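Local structure of signal recognition particle 54 kDa protein (Aeropyrum pernix, 7EPK) at residues V79-G84 / G254-A259; P88-P93 / A117-R122; E141-L146 / A152-E157; Y382-R387 / K393-R398. The protein is the 54 kDa subunit of the signal recognition particle, combining a helical bundle domain, a P-loop GTPase-family domain and a helical signal peptide binding domain. All coordinates share one frame; numbering follows the deposited sequence.

Contact 1: residues V79-G84 / G254-A259; sequences VKLFGG and GALTAA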
loop_
_atom_site.group_PDB
_atom_site.type_symbol
_atom_site.label_atom_id
_atom_site.label_comp_id
_atom_site.label_asym_id
_atom_site.label_seq_id
_atom_site.Cartn_x
_atom_site.Cartn_y
_atom_site.Cartn_z
ATOM N N VAL A 79 -4.014 -7.347 -4.533
ATOM C CA VAL A 79 -3.708 -5.930 -4.225
ATOM C C VAL A 79 -4.089 -5.104 -5.463
ATOM O O VAL A 79 -4.786 -4.068 -5.303
ATOM C CB VAL A 79 -2.238 -5.757 -3.810
ATOM C CG1 VAL A 79 -1.865 -4.293 -3.691
ATOM C CG2 VAL A 79 -1.921 -6.465 -2.508
ATOM N N LYS A 80 -3.660 -5.544 -6.649
ATOM C CA LYS A 80 -3.958 -4.876 -7.946
ATOM C C LYS A 80 -5.479 -4.838 -8.159
ATOM O O LYS A 80 -6.001 -3.824 -8.643
ATOM C CB LYS A 80 -3.266 -5.614 -9.098
ATOM C CG LYS A 80 -1.788 -5.292 -9.321
ATOM C CD LYS A 80 -1.265 -5.687 -10.706
ATOM C CE LYS A 80 -2.054 -5.100 -11.870
ATOM N NZ LYS A 80 -1.596 -3.742 -12.268
ATOM N N LEU A 81 -6.167 -5.921 -7.810
ATOM C CA LEU A 81 -7.628 -6.082 -8.027
ATOM C C LEU A 81 -8.378 -5.044 -7.206
ATOM O O LEU A 81 -9.423 -4.608 -7.661
ATOM C CB LEU A 81 -8.083 -7.475 -7.590
ATOM C CG LEU A 81 -9.532 -7.787 -7.933
ATOM C CD1 LEU A 81 -9.692 -7.934 -9.442
ATOM C CD2 LEU A 81 -10.009 -9.031 -7.197
ATOM N N PHE A 82 -7.859 -4.722 -6.022
ATOM C CA PHE A 82 -8.443 -3.764 -5.052
ATOM C C PHE A 82 -7.794 -2.390 -5.252
ATOM O O PHE A 82 -7.700 -1.639 -4.252
ATOM C CB PHE A 82 -8.258 -4.302 -3.631
ATOM C CG PHE A 82 -9.166 -5.458 -3.289
ATOM C CD1 PHE A 82 -9.108 -6.640 -4.006
ATOM C CD2 PHE A 82 -10.090 -5.359 -2.261
ATOM C CE1 PHE A 82 -9.949 -7.695 -3.700
ATOM C CE2 PHE A 82 -10.931 -6.417 -1.957
ATOM C CZ PHE A 82 -10.855 -7.583 -2.678
ATOM N N GLY A 83 -7.380 -2.094 -6.496
ATOM C CA GLY A 83 -6.730 -0.838 -6.921
ATOM C C GLY A 83 -5.250 -0.862 -6.601
ATOM O O GLY A 83 -4.455 -1.261 -7.484
ATOM N N GLY A 84 -4.904 -0.406 -5.394
ATOM C CA GLY A 84 -3.643 -0.690 -4.676
ATOM C C GLY A 84 -2.390 -0.507 -5.506
ATOM O O GLY A 84 -1.368 -1.107 -5.122
ATOM N N GLY A 254 -18.568 -4.840 -4.517
ATOM C CA GLY A 254 -19.226 -3.876 -5.426
ATOM C C GLY A 254 -18.483 -2.552 -5.481
ATOM O O GLY A 254 -18.446 -1.915 -6.551
ATOM N N ALA A 255 -17.912 -2.133 -4.360
ATOM C CA ALA A 255 -16.970 -0.997 -4.304
ATOM C C ALA A 255 -16.093 -1.009 -5.564
ATOM O O ALA A 255 -16.132 -0.016 -6.337
ATOM C CB ALA A 255 -16.131 -1.093 -3.051
ATOM N N LEU A 256 -15.337 -2.095 -5.783
ATOM C CA LEU A 256 -14.233 -2.107 -6.787
ATOM C C LEU A 256 -14.785 -2.343 -8.206
ATOM O O LEU A 256 -13.971 -2.405 -9.153
ATOM C CB LEU A 256 -13.162 -3.119 -6.376
ATOM C CG LEU A 256 -13.640 -4.543 -6.167
ATOM C CD1 LEU A 256 -14.272 -5.070 -7.439
ATOM C CD2 LEU A 256 -12.482 -5.416 -5.728
ATOM N N THR A 257 -16.113 -2.437 -8.348
ATOM C CA THR A 257 -16.829 -2.347 -9.649
ATOM C C THR A 257 -16.986 -0.866 -10.006
ATOM O O THR A 257 -16.626 -0.492 -11.145
ATOM C CB THR A 257 -18.184 -3.073 -9.636
ATOM O OG1 THR A 257 -18.221 -4.071 -8.611
ATOM C CG2 THR A 257 -18.481 -3.731 -10.967
ATOM N N ALA A 258 -17.488 -0.060 -9.063
ATOM C CA ALA A 258 -17.659 1.411 -9.199
ATOM C C ALA A 258 -16.281 2.068 -9.356
ATOM O O ALA A 258 -16.142 3.001 -10.198
ATOM C CB ALA A 258 -18.415 1.974 -8.015
ATOM N N ALA A 259 -15.293 1.573 -8.598
ATOM C CA ALA A 259 -13.867 1.944 -8.729
ATOM C C ALA A 259 -13.461 1.875 -10.201
ATOM O O ALA A 259 -12.925 2.876 -10.737
ATOM C CB ALA A 259 -13.040 1.009 -7.905
#
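One face of the Phe82 ring is met by a methyl of Leu256: CD2 lies over the ring centre, 3.9 Å from the centroid of Phe82 and only 6° off the ring normal, a CH-pi contact. Elsewhere the same ring touches Met2, Phe281 and, on helix 283-291, Phe286, so the Leu256 methyl is one member of a larger apolar cluster. This is the junction between the helical bundle and the GTPase domain of the SRP54 family. Phe82 is the first residue past the end of helix 66-81, and Leu256 lies on helix 255-262, just after a run of glycines. The backbones of the two segments come close here, with 6.3 Å between Phe82 CA and Leu256 CA. Leu256 has CG set between its backbone N and carbonyl carbon (chi1 56°), and CD2 is the branch that meets Phe82 and Leu81. Leu256 also packs on Val39 and on Leu43 of helix 41-57. No hydrogen bond spans the two segments, and apolar packing carries the contact. Leu81 adds to it, its CG 4.4 Å from Leu256 CD2, and the same methyl also lies 3.7 Å from Leu81 O.

Contact 2: residues P88-P93 / A117-R122; sequences PQVDPP and AYYYVR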
loop_
_atom_site.group_PDB
_atom_site.type_symbol
_atom_site.label_atom_id
_atom_site.label_comp_id
_atom_site.label_asym_id
_atom_site.label_seq_id
_atom_site.Cartn_x
_atom_site.Cartn_y
_atom_site.Cartn_z
ATOM N N PRO A 88 -2.300 5.885 -1.754
ATOM C CA PRO A 88 -3.184 6.204 -0.628
ATOM C C PRO A 88 -3.752 7.638 -0.730
ATOM O O PRO A 88 -4.967 7.763 -0.760
ATOM C CB PRO A 88 -2.287 5.983 0.601
ATOM C CG PRO A 88 -1.159 5.102 0.098
ATOM C CD PRO A 88 -0.928 5.566 -1.323
ATOM N N GLN A 89 -2.878 8.656 -0.836
ATOM C CA GLN A 89 -3.192 10.117 -0.956
ATOM C C GLN A 89 -4.202 10.537 0.115
ATOM O O GLN A 89 -5.321 10.920 -0.244
ATOM C CB GLN A 89 -3.768 10.509 -2.325
ATOM C CG GLN A 89 -4.092 12.008 -2.455
ATOM C CD GLN A 89 -5.337 12.341 -3.254
ATOM O OE1 GLN A 89 -6.286 11.560 -3.366
ATOM N NE2 GLN A 89 -5.345 13.541 -3.817
ATOM N N VAL A 90 -3.800 10.529 1.381
ATOM C CA VAL A 90 -4.728 10.833 2.506
ATOM C C VAL A 90 -4.815 12.352 2.712
ATOM O O VAL A 90 -5.915 12.825 3.065
ATOM C CB VAL A 90 -4.326 10.093 3.790
ATOM C CG1 VAL A 90 -2.816 9.933 3.923
ATOM C CG2 VAL A 90 -4.932 10.774 5.013
ATOM N N ASP A 91 -3.713 13.082 2.515
ATOM C CA ASP A 91 -3.659 14.561 2.645
ATOM C C ASP A 91 -3.957 15.160 1.281
ATOM O O ASP A 91 -3.491 14.635 0.284
ATOM C CB ASP A 91 -2.299 15.057 3.152
ATOM C CG ASP A 91 -1.889 14.490 4.505
ATOM O OD1 ASP A 91 -2.760 14.428 5.402
ATOM O OD2 ASP A 91 -0.711 14.059 4.635
ATOM N N PRO A 92 -4.733 16.262 1.184
ATOM C CA PRO A 92 -4.962 16.945 -0.081
ATOM C C PRO A 92 -3.670 17.582 -0.538
ATOM O O PRO A 92 -2.908 18.019 0.299
ATOM C CB PRO A 92 -5.957 18.060 0.257
ATOM C CG PRO A 92 -5.681 18.320 1.702
ATOM C CD PRO A 92 -5.439 16.942 2.276
ATOM N N PRO A 93 -3.420 17.698 -1.855
ATOM C CA PRO A 93 -2.155 18.235 -2.352
ATOM C C PRO A 93 -2.079 19.756 -2.344
ATOM O O PRO A 93 -1.070 20.224 -2.770
ATOM C CB PRO A 93 -2.140 17.836 -3.825
ATOM C CG PRO A 93 -3.622 17.848 -4.181
ATOM C CD PRO A 93 -4.344 17.337 -2.940
ATOM N N ALA A 117 -14.663 14.795 8.489
ATOM C CA ALA A 117 -14.287 16.069 9.154
ATOM C C ALA A 117 -13.339 15.778 10.327
ATOM O O ALA A 117 -12.201 16.324 10.349
ATOM C CB ALA A 117 -15.516 16.804 9.606
ATOM N N TYR A 118 -13.772 14.925 11.261
ATOM C CA TYR A 118 -12.937 14.501 12.412
ATOM C C TYR A 118 -11.544 14.136 11.914
ATOM O O TYR A 118 -10.546 14.713 12.377
ATOM C CB TYR A 118 -13.494 13.269 13.123
ATOM C CG TYR A 118 -12.563 12.726 14.182
ATOM C CD1 TYR A 118 -12.059 13.558 15.172
ATOM C CD2 TYR A 118 -12.191 11.391 14.206
ATOM C CE1 TYR A 118 -11.200 13.084 16.147
ATOM C CE2 TYR A 118 -11.340 10.899 15.184
ATOM C CZ TYR A 118 -10.836 11.750 16.154
ATOM O OH TYR A 118 -9.985 11.308 17.124
ATOM N N TYR A 119 -11.512 13.182 10.987
ATOM C CA TYR A 119 -10.281 12.536 10.488
ATOM C C TYR A 119 -9.260 13.615 10.136
ATOM O O TYR A 119 -8.070 13.493 10.510
ATOM C CB TYR A 119 -10.603 11.631 9.298
ATOM C CG TYR A 119 -9.374 11.037 8.672
ATOM C CD1 TYR A 119 -8.734 9.962 9.258
ATOM C CD2 TYR A 119 -8.818 11.601 7.549
ATOM C CE1 TYR A 119 -7.576 9.433 8.716
ATOM C CE2 TYR A 119 -7.657 11.090 6.996
ATOM C CZ TYR A 119 -7.034 10.003 7.579
ATOM O OH TYR A 119 -5.902 9.498 7.020
ATOM N N TYR A 120 -9.701 14.650 9.431
ATOM C CA TYR A 120 -8.788 15.711 8.936
ATOM C C TYR A 120 -8.470 16.695 10.068
ATOM O O TYR A 120 -7.343 17.272 10.052
ATOM C CB TYR A 120 -9.374 16.404 7.706
ATOM C CG TYR A 120 -9.199 15.627 6.427
ATOM C CD1 TYR A 120 -7.955 15.491 5.831
ATOM C CD2 TYR A 120 -10.284 15.032 5.810
ATOM C CE1 TYR A 120 -7.799 14.789 4.652
ATOM C CE2 TYR A 120 -10.145 14.332 4.626
ATOM C CZ TYR A 120 -8.899 14.205 4.047
ATOM O OH TYR A 120 -8.778 13.518 2.876
ATOM N N VAL A 121 -9.413 16.892 11.002
ATOM C CA VAL A 121 -9.195 17.784 12.182
ATOM C C VAL A 121 -7.993 17.227 12.961
ATOM O O VAL A 121 -6.986 17.976 13.084
ATOM C CB VAL A 121 -10.454 17.953 13.055
ATOM C CG1 VAL A 121 -10.143 18.713 14.336
ATOM C CG2 VAL A 121 -11.576 18.648 12.297
ATOM N N ARG A 122 -8.065 15.950 13.370
ATOM C CA ARG A 122 -7.012 15.225 14.136
ATOM C C ARG A 122 -5.651 15.311 13.421
ATOM O O ARG A 122 -4.635 15.427 14.130
ATOM C CB ARG A 122 -7.420 13.770 14.379
ATOM C CG ARG A 122 -6.400 12.964 15.179
ATOM C CD ARG A 122 -6.584 11.461 15.026
ATOM N NE ARG A 122 -6.593 11.044 13.621
ATOM C CZ ARG A 122 -7.122 9.914 13.140
ATOM N NH1 ARG A 122 -7.705 9.032 13.940
ATOM N NH2 ARG A 122 -7.063 9.677 11.840
#
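The irregular chain carrying Val90 and Pro92 passes the last turns of helix 109-122 with a backbone carbonyl, Val90 O, presented to Tyr120. Tyr120 OH donates to Val90 O across 3.0 Å. The approach is fairly direct, with a C=O...donor angle of 158°, and the hydroxyl stands 20° out of the carbonyl plane. Seen from the tyrosine, Val90 O lies at the ring edge, near the ring plane. Pro92 and Tyr120 run antiparallel alongside each other, Pro92 CD 4.0 Å from Tyr120 CE1 at an oblique angle. The CG2 branch of Val90 lies at the edge of the Tyr119 ring, near its plane and beside the hydroxyl, the two side chains crossing at about a right angle, although the modelled spacing there is too small to be trusted. In the P-loop fold, helix 109-122 follows strand 97-102 and the likely Walker A loop, while residues 88-93 belong to the linker that brings the chain from the helical bundle to that strand. The Tyr120-Val90 bond joins this linker to the helix. Tyr119 sends CG anti to the backbone N (chi1 175°), whereas Tyr120 keeps CG beside its N. The two tyrosines also touch: Tyr119 CD2 sits 4.0 Å above the plane of the Tyr120 ring, over its centre. Beyond them, Tyr119 makes an edge-to-face pair with Phe268, and Asp91 OD1 forms a salt bridge with Arg123 just past the helix.

Contact 3: residues E141-L146 / A152-E157; sequences EQLKRL and AMFYGE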
loop_
_atom_site.group_PDB
_atom_site.type_symbol
_atom_site.label_atom_id
_atom_site.label_comp_id
_atom_site.label_asym_id
_atom_site.label_seq_id
_atom_site.Cartn_x
_atom_site.Cartn_y
_atom_site.Cartn_z
ATOM N N GLU A 141 -29.493 19.896 11.390
ATOM C CA GLU A 141 -29.261 19.636 12.836
ATOM C C GLU A 141 -28.288 18.460 12.957
ATOM O O GLU A 141 -27.338 18.577 13.767
ATOM C CB GLU A 141 -30.583 19.394 13.574
ATOM C CG GLU A 141 -31.526 20.590 13.562
ATOM C CD GLU A 141 -32.421 20.674 12.334
ATOM O OE1 GLU A 141 -31.971 21.187 11.296
ATOM O OE2 GLU A 141 -33.572 20.220 12.417
ATOM N N GLN A 142 -28.523 17.404 12.162
ATOM C CA GLN A 142 -27.659 16.200 12.038
ATOM C C GLN A 142 -26.204 16.638 11.819
ATOM O O GLN A 142 -25.324 16.310 12.673
ATOM C CB GLN A 142 -28.160 15.320 10.886
ATOM C CG GLN A 142 -27.682 13.873 10.948
ATOM C CD GLN A 142 -28.213 13.041 9.804
ATOM O OE1 GLN A 142 -29.068 13.474 9.030
ATOM N NE2 GLN A 142 -27.715 11.821 9.698
ATOM N N LEU A 143 -25.951 17.358 10.726
ATOM C CA LEU A 143 -24.589 17.831 10.367
ATOM C C LEU A 143 -24.046 18.721 11.501
ATOM O O LEU A 143 -22.875 18.510 11.917
ATOM C CB LEU A 143 -24.654 18.544 9.009
ATOM C CG LEU A 143 -23.319 18.722 8.295
ATOM C CD1 LEU A 143 -22.595 17.387 8.125
ATOM C CD2 LEU A 143 -23.501 19.407 6.946
ATOM N N LYS A 144 -24.884 19.630 12.023
ATOM C CA LYS A 144 -24.578 20.519 13.180
ATOM C C LYS A 144 -23.920 19.704 14.308
ATOM O O LYS A 144 -22.797 20.067 14.715
ATOM C CB LYS A 144 -25.846 21.217 13.684
ATOM C CG LYS A 144 -25.759 22.738 13.743
ATOM C CD LYS A 144 -24.800 23.276 14.781
ATOM C CE LYS A 144 -24.638 24.782 14.707
ATOM N NZ LYS A 144 -23.569 25.255 15.622
ATOM N N ARG A 145 -24.599 18.657 14.794
ATOM C CA ARG A 145 -24.124 17.749 15.876
ATOM C C ARG A 145 -22.704 17.279 15.539
ATOM O O ARG A 145 -21.771 17.621 16.307
ATOM C CB ARG A 145 -25.059 16.543 16.040
ATOM C CG ARG A 145 -26.070 16.653 17.176
ATOM C CD ARG A 145 -27.490 16.330 16.726
ATOM N NE ARG A 145 -27.562 15.139 15.883
ATOM C CZ ARG A 145 -28.608 14.770 15.139
ATOM N NH1 ARG A 145 -28.536 13.652 14.425
ATOM N NH2 ARG A 145 -29.709 15.510 15.110
ATOM N N LEU A 146 -22.561 16.558 14.419
ATOM C CA LEU A 146 -21.295 15.895 13.983
ATOM C C LEU A 146 -20.162 16.926 13.865
ATOM O O LEU A 146 -19.019 16.545 14.150
ATOM C CB LEU A 146 -21.514 15.163 12.650
ATOM C CG LEU A 146 -22.395 13.919 12.718
ATOM C CD1 LEU A 146 -22.751 13.419 11.328
ATOM C CD2 LEU A 146 -21.705 12.824 13.514
ATOM N N ALA A 152 -15.077 20.670 14.211
ATOM C CA ALA A 152 -14.997 21.351 12.896
ATOM C C ALA A 152 -16.060 22.445 12.845
ATOM O O ALA A 152 -17.169 22.203 13.376
ATOM C CB ALA A 152 -15.198 20.355 11.773
ATOM N N MET A 153 -15.744 23.570 12.192
ATOM C CA MET A 153 -16.695 24.686 11.966
ATOM C C MET A 153 -17.886 24.174 11.148
ATOM O O MET A 153 -17.816 23.061 10.610
ATOM C CB MET A 153 -16.032 25.856 11.241
ATOM C CG MET A 153 -14.848 26.444 11.989
ATOM S SD MET A 153 -13.947 27.690 11.016
ATOM C CE MET A 153 -12.416 27.731 11.950
ATOM N N PHE A 154 -18.966 24.945 11.100
ATOM C CA PHE A 154 -20.231 24.549 10.435
ATOM C C PHE A 154 -20.852 25.761 9.749
ATOM O O PHE A 154 -20.598 26.912 10.141
ATOM C CB PHE A 154 -21.214 23.936 11.432
ATOM C CG PHE A 154 -22.591 23.652 10.881
ATOM C CD1 PHE A 154 -22.884 22.437 10.280
ATOM C CD2 PHE A 154 -23.611 24.586 10.992
ATOM C CE1 PHE A 154 -24.156 22.183 9.785
ATOM C CE2 PHE A 154 -24.880 24.329 10.494
ATOM C CZ PHE A 154 -25.150 23.129 9.886
ATOM N N TYR A 155 -21.632 25.479 8.714
ATOM C CA TYR A 155 -22.538 26.442 8.067
ATOM C C TYR A 155 -23.578 25.657 7.280
ATOM O O TYR A 155 -23.195 24.725 6.569
ATOM C CB TYR A 155 -21.778 27.394 7.157
ATOM C CG TYR A 155 -22.695 28.356 6.457
ATOM C CD1 TYR A 155 -23.537 27.922 5.449
ATOM C CD2 TYR A 155 -22.768 29.687 6.839
ATOM C CE1 TYR A 155 -24.385 28.799 4.798
ATOM C CE2 TYR A 155 -23.619 30.575 6.200
ATOM C CZ TYR A 155 -24.426 30.125 5.174
ATOM O OH TYR A 155 -25.263 30.959 4.512
ATOM N N GLY A 156 -24.843 26.056 7.414
ATOM C CA GLY A 156 -25.986 25.465 6.705
ATOM C C GLY A 156 -27.177 26.402 6.650
ATOM O O GLY A 156 -27.201 27.390 7.365
ATOM N N GLU A 157 -28.132 26.070 5.793
ATOM C CA GLU A 157 -29.469 26.684 5.671
ATOM C C GLU A 157 -30.442 25.550 5.344
ATOM O O GLU A 157 -30.130 24.753 4.437
ATOM C CB GLU A 157 -29.468 27.717 4.553
ATOM C CG GLU A 157 -28.441 28.818 4.728
ATOM C CD GLU A 157 -28.256 29.656 3.471
ATOM O OE1 GLU A 157 -29.211 29.708 2.609
ATOM O OE2 GLU A 157 -27.159 30.261 3.332
#
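Phe154 turns its ring onto the helix by holding CG anti to the backbone N (chi1 173°), and Lys144 meets it with a chain bent at its second torsion (chi2 -68°), which folds the methylenes across the ring. Lys144 CG lies over one face, 3.9 Å from the Phe154 centroid and 18° off the normal, offset toward the rim, in a CH-pi contact. Further along, Lys144 CE is 3.9 Å from Phe154 CD2, the lysine running at about a right angle to the phenylalanine. At the ring edge Leu143 takes over: its CB is 3.8 Å from Phe154 CE1, with CG near the ring plane. The contact lies within a beta-alpha-beta unit of the P-loop fold, where helix 139-150 leads from strand 127-131 to strand 153-156 at the margin of the sheet. Tyr140 adds an edge-to-face partner to the Phe154 ring. Leu143 also packs on Leu129 of the adjoining strand and on Thr110 and Ala113 of helix 109-122. One residue earlier on the same helix, Gln142 belongs to the GDP pocket, and its NE2 is hydrogen-bonded to O1A of the bound GDP.

Contact 4: residues Y382-R387 / K393-R398; sequences YEELDR and KRRMRR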
loop_
_atom_site.group_PDB
_atom_site.type_symbol
_atom_site.label_atom_id
_atom_site.label_comp_id
_atom_site.label_asym_id
_atom_site.label_seq_id
_atom_site.Cartn_x
_atom_site.Cartn_y
_atom_site.Cartn_z
ATOM N N TYR A 382 36.035 3.232 -11.722
ATOM C CA TYR A 382 35.660 1.966 -12.399
ATOM C C TYR A 382 36.922 1.154 -12.701
ATOM O O TYR A 382 36.844 -0.075 -12.653
ATOM C CB TYR A 382 34.837 2.254 -13.656
ATOM C CG TYR A 382 33.483 2.833 -13.349
ATOM C CD1 TYR A 382 32.499 2.065 -12.747
ATOM C CD2 TYR A 382 33.211 4.164 -13.590
ATOM C CE1 TYR A 382 31.255 2.601 -12.443
ATOM C CE2 TYR A 382 31.982 4.714 -13.284
ATOM C CZ TYR A 382 30.991 3.933 -12.719
ATOM O OH TYR A 382 29.776 4.492 -12.425
ATOM N N GLU A 383 38.019 1.829 -13.036
ATOM C CA GLU A 383 39.332 1.194 -13.321
ATOM C C GLU A 383 39.884 0.596 -12.027
ATOM O O GLU A 383 40.285 -0.577 -12.021
ATOM C CB GLU A 383 40.319 2.214 -13.878
ATOM C CG GLU A 383 41.666 1.626 -14.243
ATOM C CD GLU A 383 42.671 2.687 -14.643
ATOM O OE1 GLU A 383 43.170 3.331 -13.721
ATOM O OE2 GLU A 383 42.929 2.894 -15.866
ATOM N N GLU A 384 39.861 1.365 -10.947
ATOM C CA GLU A 384 40.178 0.853 -9.590
ATOM C C GLU A 384 39.283 -0.337 -9.245
ATOM O O GLU A 384 39.838 -1.340 -8.837
ATOM C CB GLU A 384 40.054 1.963 -8.561
ATOM C CG GLU A 384 41.070 3.048 -8.815
ATOM C CD GLU A 384 41.146 4.049 -7.703
ATOM O OE1 GLU A 384 41.956 4.967 -7.846
ATOM O OE2 GLU A 384 40.380 3.900 -6.720
ATOM N N LEU A 385 37.964 -0.257 -9.449
ATOM C CA LEU A 385 37.055 -1.393 -9.110
ATOM C C LEU A 385 37.603 -2.663 -9.767
ATOM O O LEU A 385 37.570 -3.721 -9.149
ATOM C CB LEU A 385 35.622 -1.108 -9.583
ATOM C CG LEU A 385 34.617 -0.507 -8.580
ATOM C CD1 LEU A 385 35.084 -0.535 -7.126
ATOM C CD2 LEU A 385 34.233 0.909 -8.982
ATOM N N ASP A 386 38.137 -2.523 -10.974
ATOM C CA ASP A 386 38.549 -3.661 -11.835
ATOM C C ASP A 386 39.898 -4.183 -11.367
ATOM O O ASP A 386 40.064 -5.396 -11.312
ATOM C CB ASP A 386 38.661 -3.253 -13.303
ATOM C CG ASP A 386 38.894 -4.451 -14.196
ATOM O OD1 ASP A 386 38.370 -5.534 -13.865
ATOM O OD2 ASP A 386 39.598 -4.292 -15.202
ATOM N N ARG A 387 40.813 -3.259 -11.092
ATOM C CA ARG A 387 42.229 -3.527 -10.769
ATOM C C ARG A 387 42.563 -2.796 -9.472
ATOM O O ARG A 387 43.159 -1.722 -9.480
ATOM C CB ARG A 387 43.085 -3.069 -11.957
ATOM C CG ARG A 387 43.034 -3.997 -13.167
ATOM C CD ARG A 387 43.678 -3.383 -14.395
ATOM N NE ARG A 387 45.067 -3.012 -14.148
ATOM C CZ ARG A 387 45.667 -1.907 -14.605
ATOM N NH1 ARG A 387 45.020 -1.029 -15.361
ATOM N NH2 ARG A 387 46.934 -1.682 -14.309
ATOM N N LYS A 393 49.484 5.158 -3.107
ATOM C CA LYS A 393 49.312 6.036 -1.919
ATOM C C LYS A 393 48.416 7.223 -2.280
ATOM O O LYS A 393 47.551 7.575 -1.441
ATOM C CB LYS A 393 50.675 6.512 -1.407
ATOM C CG LYS A 393 51.305 5.626 -0.339
ATOM C CD LYS A 393 50.402 5.366 0.871
ATOM C CE LYS A 393 49.826 6.622 1.495
ATOM N NZ LYS A 393 49.369 6.393 2.888
ATOM N N ARG A 394 48.642 7.801 -3.467
ATOM C CA ARG A 394 47.891 8.956 -4.034
ATOM C C ARG A 394 46.409 8.588 -4.172
ATOM O O ARG A 394 45.556 9.400 -3.750
ATOM C CB ARG A 394 48.448 9.354 -5.406
ATOM C CG ARG A 394 47.638 10.438 -6.100
ATOM C CD ARG A 394 48.131 10.732 -7.497
ATOM N NE ARG A 394 47.342 11.793 -8.111
ATOM C CZ ARG A 394 47.456 13.092 -7.834
ATOM N NH1 ARG A 394 48.332 13.523 -6.940
ATOM N NH2 ARG A 394 46.680 13.964 -8.454
ATOM N N ARG A 395 46.124 7.426 -4.776
ATOM C CA ARG A 395 44.746 6.897 -4.961
ATOM C C ARG A 395 44.146 6.633 -3.580
ATOM O O ARG A 395 43.065 7.176 -3.293
ATOM C CB ARG A 395 44.770 5.644 -5.838
ATOM C CG ARG A 395 45.154 5.944 -7.280
ATOM C CD ARG A 395 45.383 4.702 -8.119
ATOM N NE ARG A 395 45.613 5.080 -9.508
ATOM C CZ ARG A 395 44.671 5.243 -10.436
ATOM N NH1 ARG A 395 43.394 5.020 -10.157
ATOM N NH2 ARG A 395 45.017 5.623 -11.655
ATOM N N MET A 396 44.868 5.882 -2.748
ATOM C CA MET A 396 44.447 5.492 -1.377
ATOM C C MET A 396 43.943 6.742 -0.659
ATOM O O MET A 396 42.848 6.701 -0.040
ATOM C CB MET A 396 45.629 4.885 -0.615
ATOM C CG MET A 396 45.235 3.816 0.375
ATOM S SD MET A 396 46.592 2.656 0.733
ATOM C CE MET A 396 46.592 1.661 -0.753
ATOM N N ARG A 397 44.717 7.822 -0.789
ATOM C CA ARG A 397 44.414 9.165 -0.235
ATOM C C ARG A 397 43.114 9.687 -0.867
ATOM O O ARG A 397 42.180 9.954 -0.101
ATOM C CB ARG A 397 45.621 10.090 -0.440
ATOM C CG ARG A 397 45.419 11.519 0.047
ATOM C CD ARG A 397 45.282 11.664 1.556
ATOM N NE ARG A 397 44.754 12.974 1.932
ATOM C CZ ARG A 397 44.608 13.420 3.179
ATOM N NH1 ARG A 397 44.956 12.665 4.212
ATOM N NH2 ARG A 397 44.116 14.630 3.386
ATOM N N ARG A 398 43.036 9.803 -2.198
ATOM C CA ARG A 398 41.832 10.355 -2.896
ATOM C C ARG A 398 40.593 9.594 -2.419
ATOM O O ARG A 398 39.553 10.252 -2.202
ATOM C CB ARG A 398 41.916 10.272 -4.427
ATOM C CG ARG A 398 40.695 10.830 -5.163
ATOM C CD ARG A 398 40.633 10.552 -6.670
ATOM N NE ARG A 398 40.844 9.145 -7.026
ATOM C CZ ARG A 398 39.944 8.170 -6.895
ATOM N NH1 ARG A 398 38.738 8.426 -6.422
ATOM N NH2 ARG A 398 40.258 6.932 -7.226
#
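Glu384 and two arginines make the tight half of this contact, Glu383 the loose half. Glu384 OE1 is gripped from two directions. Arg395 NH1 donates to it at 2.7 Å with an N-H...O angle of 146°, and Glu384 OE1 accepts through its anti lone pair, away from the other carboxylate oxygen; OE1 lies near the edge of the guanidinium, slightly tilted out of its plane. Arg398 NH2 also stands 2.7 Å from Glu384 OE1, but its bond is bent to 127° and weak. Both are salt bridges, and two positive groups on one buried carboxylate would probably favour its charged form. Glu384 and Arg395 reach one another on extended chains, while the Arg398 chain bends at its third torsion to bring NH2 to the carboxylate, Arg398 and Glu384 reaching toward each other from opposite directions. The second nitrogen of that guanidinium, Arg398 NH1, donates to Ser379 O, which fixes its setting further. On the solvent side, Glu383 OE1 and Arg395 NH2 form a longer salt bridge of 3.6 Å; Glu383 is exposed, and its carboxylate approaches the guanidinium obliquely. Together the four residues build a charged network within the helical signal peptide binding domain. It bridges two helices that do not pack directly: the axes of helix 382-386 and of residues 393-398 are 12.8 Å apart at closest approach, with 114° between the N-to-C directions. Away from the charges, Met396 packs on Val410 and Leu414 of helix 409-423, and Tyr382 and Leu385 of helix 382-386 rest on Arg327 and Met326, respectively, of helix 326-337.

Overall arrangement
Contacts 1, 2 and 3 gather around the GTPase domain, and contact 4 stands apart in the signal peptide binding domain. Contact 1 ties helix 66-81 of the bundle to helix 255-262 and closes a long chain loop; contacts 2 and 3 both fall inside it, in that order. Contacts 2 and 3 have centres about 19 Å apart and touch, Val121 and Ala117 of helix 109-122 packing on Ala152 ahead of the margin strand 153-156. Contact 1 is about 21 Å from contact 2, centre to centre. Contact 4 follows later in the chain, its centre about 70 Å from that of contact 3, beyond the long helix 293-320, consistent with an extended, two-part shape.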